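Local coordinates for putative uncharacterized protein (Pyrococcus abyssi virus 1, PDB 4HR1), which is of unknown function, a helical-bundle protein encoded by a virus that infects the archaeon Pyrococcus abyssi, at residues E36-R46 with I88-V99. Sequence-based numbering, arbitrary orientation.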
# COMPACT_ATOMS: atom_id res chain seq x y z
N GLU A 36 -5.25 14.90 -17.04
CA GLU A 36 -5.40 13.49 -16.66
C GLU A 36 -4.41 13.06 -15.56
O GLU A 36 -4.83 12.43 -14.58
CB GLU A 36 -5.35 12.57 -17.90
CG GLU A 36 -6.59 12.65 -18.78
CD GLU A 36 -6.55 11.89 -20.09
OE1 GLU A 36 -5.46 11.76 -20.69
OE2 GLU A 36 -7.63 11.45 -20.55
N LEU A 37 -3.14 13.46 -15.67
CA LEU A 37 -2.10 13.16 -14.68
C LEU A 37 -2.31 13.93 -13.36
O LEU A 37 -1.91 13.46 -12.29
CB LEU A 37 -0.71 13.45 -15.25
CG LEU A 37 -0.28 12.58 -16.44
CD1 LEU A 37 0.33 13.43 -17.53
CD2 LEU A 37 0.66 11.46 -16.00
N GLU A 38 -2.95 15.12 -13.46
CA GLU A 38 -3.30 15.98 -12.33
C GLU A 38 -4.39 15.28 -11.52
O GLU A 38 -4.20 15.07 -10.33
CB GLU A 38 -3.78 17.36 -12.82
CG GLU A 38 -3.68 18.49 -11.80
CD GLU A 38 -2.70 19.58 -12.17
OE1 GLU A 38 -2.94 20.28 -13.18
OE2 GLU A 38 -1.69 19.74 -11.45
N GLN A 39 -5.51 14.87 -12.20
CA GLN A 39 -6.66 14.15 -11.62
C GLN A 39 -6.24 12.90 -10.83
O GLN A 39 -6.75 12.66 -9.74
CB GLN A 39 -7.67 13.76 -12.71
CG GLN A 39 -8.41 14.92 -13.39
CD GLN A 39 -9.21 14.50 -14.62
OE1 GLN A 39 -10.40 14.82 -14.76
NE2 GLN A 39 -8.59 13.78 -15.55
N VAL A 40 -5.28 12.13 -11.39
CA VAL A 40 -4.73 10.90 -10.79
C VAL A 40 -3.96 11.26 -9.53
O VAL A 40 -4.14 10.62 -8.49
CB VAL A 40 -3.91 10.05 -11.81
CG1 VAL A 40 -3.15 8.90 -11.14
CG2 VAL A 40 -4.82 9.50 -12.91
N GLU A 41 -3.13 12.33 -9.61
CA GLU A 41 -2.33 12.87 -8.51
C GLU A 41 -3.25 13.30 -7.36
O GLU A 41 -3.01 12.92 -6.21
CB GLU A 41 -1.45 14.04 -8.99
CG GLU A 41 0.01 13.68 -9.17
CD GLU A 41 0.76 13.33 -7.90
OE1 GLU A 41 1.62 12.42 -7.97
OE2 GLU A 41 0.46 13.92 -6.83
N LYS A 42 -4.35 13.99 -7.70
CA LYS A 42 -5.40 14.43 -6.77
C LYS A 42 -6.00 13.22 -6.04
O LYS A 42 -6.11 13.25 -4.82
CB LYS A 42 -6.48 15.25 -7.51
CG LYS A 42 -6.03 16.67 -7.90
CD LYS A 42 -7.15 17.71 -7.68
CE LYS A 42 -6.80 19.10 -8.19
NZ LYS A 42 -6.87 19.17 -9.67
N LEU A 43 -6.27 12.12 -6.78
CA LEU A 43 -6.79 10.87 -6.21
C LEU A 43 -5.82 10.21 -5.25
O LEU A 43 -6.24 9.81 -4.16
CB LEU A 43 -7.28 9.90 -7.28
CG LEU A 43 -8.65 10.26 -7.87
CD1 LEU A 43 -8.77 9.80 -9.31
CD2 LEU A 43 -9.79 9.72 -7.03
N LYS A 44 -4.52 10.13 -5.63
CA LYS A 44 -3.47 9.56 -4.77
C LYS A 44 -3.42 10.31 -3.42
O LYS A 44 -3.40 9.66 -2.36
CB LYS A 44 -2.10 9.59 -5.48
CG LYS A 44 -0.97 8.95 -4.68
CD LYS A 44 0.40 9.29 -5.29
CE LYS A 44 1.53 9.23 -4.29
NZ LYS A 44 1.52 10.39 -3.35
N GLU A 45 -3.47 11.67 -3.46
CA GLU A 45 -3.49 12.49 -2.25
C GLU A 45 -4.68 12.20 -1.37
O GLU A 45 -4.50 12.06 -0.16
CB GLU A 45 -3.34 13.99 -2.56
CG GLU A 45 -1.90 14.48 -2.54
CD GLU A 45 -1.11 14.01 -1.34
OE1 GLU A 45 -0.20 13.16 -1.52
OE2 GLU A 45 -1.47 14.38 -0.20
N ARG A 46 -5.89 12.04 -1.97
CA ARG A 46 -7.13 11.66 -1.25
C ARG A 46 -6.94 10.32 -0.53
O ARG A 46 -7.40 10.16 0.61
CB ARG A 46 -8.33 11.60 -2.20
CG ARG A 46 -9.16 12.88 -2.27
CD ARG A 46 -10.49 12.76 -1.54
NE ARG A 46 -11.46 11.90 -2.24
CZ ARG A 46 -12.60 11.48 -1.71
NH1 ARG A 46 -13.42 10.69 -2.40
NH2 ARG A 46 -12.94 11.83 -0.47
N ILE A 88 -13.52 6.68 -3.35
CA ILE A 88 -12.25 6.81 -4.06
C ILE A 88 -12.17 5.73 -5.15
O ILE A 88 -11.89 6.06 -6.31
CB ILE A 88 -11.01 6.87 -3.11
CG1 ILE A 88 -11.07 8.14 -2.20
CG2 ILE A 88 -9.71 6.87 -3.92
CD1 ILE A 88 -10.32 8.03 -0.85
N LYS A 89 -12.55 4.48 -4.80
CA LYS A 89 -12.59 3.36 -5.73
C LYS A 89 -13.45 3.71 -6.95
O LYS A 89 -12.99 3.56 -8.08
CB LYS A 89 -13.05 2.08 -5.02
CG LYS A 89 -12.91 0.82 -5.86
CD LYS A 89 -12.99 -0.44 -5.01
CE LYS A 89 -12.65 -1.67 -5.83
NZ LYS A 89 -12.48 -2.89 -4.99
N GLU A 90 -14.65 4.28 -6.70
CA GLU A 90 -15.60 4.71 -7.73
C GLU A 90 -14.96 5.71 -8.66
O GLU A 90 -15.01 5.54 -9.88
CB GLU A 90 -16.85 5.31 -7.04
CG GLU A 90 -18.13 5.31 -7.86
CD GLU A 90 -18.45 6.56 -8.66
OE1 GLU A 90 -19.59 6.65 -9.18
OE2 GLU A 90 -17.58 7.46 -8.78
N GLN A 91 -14.29 6.74 -8.10
CA GLN A 91 -13.61 7.78 -8.88
C GLN A 91 -12.40 7.23 -9.66
O GLN A 91 -12.08 7.77 -10.73
CB GLN A 91 -13.22 8.97 -8.01
CG GLN A 91 -14.38 9.72 -7.36
CD GLN A 91 -13.87 10.95 -6.64
OE1 GLN A 91 -13.97 12.08 -7.14
NE2 GLN A 91 -13.29 10.76 -5.46
N ILE A 92 -11.76 6.17 -9.14
CA ILE A 92 -10.63 5.49 -9.80
C ILE A 92 -11.14 4.81 -11.10
O ILE A 92 -10.56 5.04 -12.18
CB ILE A 92 -9.91 4.50 -8.83
CG1 ILE A 92 -9.06 5.22 -7.72
CG2 ILE A 92 -9.10 3.42 -9.57
CD1 ILE A 92 -8.08 6.30 -8.18
N ILE A 93 -12.21 3.97 -10.98
CA ILE A 93 -12.83 3.20 -12.07
C ILE A 93 -13.34 4.16 -13.13
O ILE A 93 -13.07 3.98 -14.33
CB ILE A 93 -13.90 2.21 -11.52
CG1 ILE A 93 -13.28 1.20 -10.54
CG2 ILE A 93 -14.63 1.49 -12.67
CD1 ILE A 93 -14.20 0.66 -9.49
N VAL A 94 -14.00 5.23 -12.69
CA VAL A 94 -14.49 6.30 -13.55
C VAL A 94 -13.33 6.94 -14.33
O VAL A 94 -13.47 7.18 -15.53
CB VAL A 94 -15.32 7.32 -12.71
CG1 VAL A 94 -15.56 8.63 -13.47
CG2 VAL A 94 -16.64 6.71 -12.27
N GLU A 95 -12.18 7.18 -13.66
CA GLU A 95 -10.98 7.75 -14.28
C GLU A 95 -10.41 6.80 -15.32
O GLU A 95 -10.11 7.25 -16.43
CB GLU A 95 -9.92 8.14 -13.23
CG GLU A 95 -8.66 8.80 -13.80
CD GLU A 95 -8.82 10.16 -14.47
OE1 GLU A 95 -9.93 10.74 -14.39
OE2 GLU A 95 -7.83 10.65 -15.06
N MET A 96 -10.25 5.50 -14.95
CA MET A 96 -9.76 4.44 -15.84
C MET A 96 -10.57 4.50 -17.14
O MET A 96 -10.00 4.73 -18.21
CB MET A 96 -9.92 3.05 -15.18
CG MET A 96 -8.87 2.71 -14.16
SD MET A 96 -9.28 1.16 -13.35
CE MET A 96 -7.83 0.89 -12.51
N LEU A 97 -11.92 4.42 -17.04
CA LEU A 97 -12.85 4.47 -18.17
C LEU A 97 -12.76 5.73 -19.02
O LEU A 97 -12.88 5.64 -20.24
CB LEU A 97 -14.28 4.22 -17.69
CG LEU A 97 -14.53 2.80 -17.23
CD1 LEU A 97 -15.67 2.73 -16.25
CD2 LEU A 97 -14.71 1.85 -18.42
N ARG A 98 -12.54 6.88 -18.39
CA ARG A 98 -12.41 8.19 -19.02
C ARG A 98 -11.12 8.32 -19.84
O ARG A 98 -11.10 9.06 -20.82
CB ARG A 98 -12.43 9.28 -17.94
CG ARG A 98 -13.13 10.57 -18.37
CD ARG A 98 -12.57 11.84 -17.71
NE ARG A 98 -12.18 11.69 -16.30
CZ ARG A 98 -13.01 11.78 -15.26
NH1 ARG A 98 -14.31 11.99 -15.45
NH2 ARG A 98 -12.54 11.64 -14.03
N VAL A 99 -10.05 7.64 -19.41
CA VAL A 99 -8.74 7.75 -20.06
C VAL A 99 -8.48 6.77 -21.21
O VAL A 99 -7.41 6.83 -21.83
CB VAL A 99 -7.58 7.93 -19.06
CG1 VAL A 99 -7.85 9.12 -18.15
CG2 VAL A 99 -7.34 6.68 -18.23
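Leu-43 carries the apolar part of this contact, reaching from helix 34-63 onto Ile-92 and Gln-91 of helix 72-98 with its two methyls parted between them. CD1 lies 3.7 Å from Ile-92 CD1, the two side chains running past one another in opposite senses, while CD2 settles 3.6 Å from Gln-91 CB and more loosely against Ile-88 CG2. At one end Arg-46, bent at chi2 and chi3, lays its guanidinium over Ile-88: CD1 of Ile-88 sits above the centre of the plane, and CG1 is 3.5 Å from Arg-46 NH1. At the other end the aliphatic part and carboxylate of Glu-36 slide along Val-99, whose CG1 lies 3.4 Å from Glu-36 OE2; OE1 of that same carboxylate accepts a hydrogen bond from the backbone N of Thr-33.

The polar centre is Glu-95, largely buried. Arg-98, one turn on, grips it side-on in a salt bridge within helix 72-98, NE and NH2 both bonding to OE1, the NH2 bond being the shorter at 2.8 Å and the straighter at 151°. A bend at chi2 (65°) turns the Glu-95 carboxylate across Gln-39, with amide and carboxylate planes nearly perpendicular. Gln-39 NE2 comes within 3.3 Å of Glu-95 OE2, but at a poor angle for a hydrogen bond, and Gln-39 OE1 lies over a face of the Arg-98 guanidinium. The paired arginine probably offsets the buried negative charge.

The axes of 36-46 and 88-98 come within 10.8 Å and run antiparallel, at 162°, as neighbours in a helical bundle, consistent with the bromodomain-like family of this chain. Helix 5-30 packs against both: its Met-27 touches Glu-36, Val-40, Glu-95 and Val-99, and Tyr-26 OH hydrogen-bonds to Val-99 O.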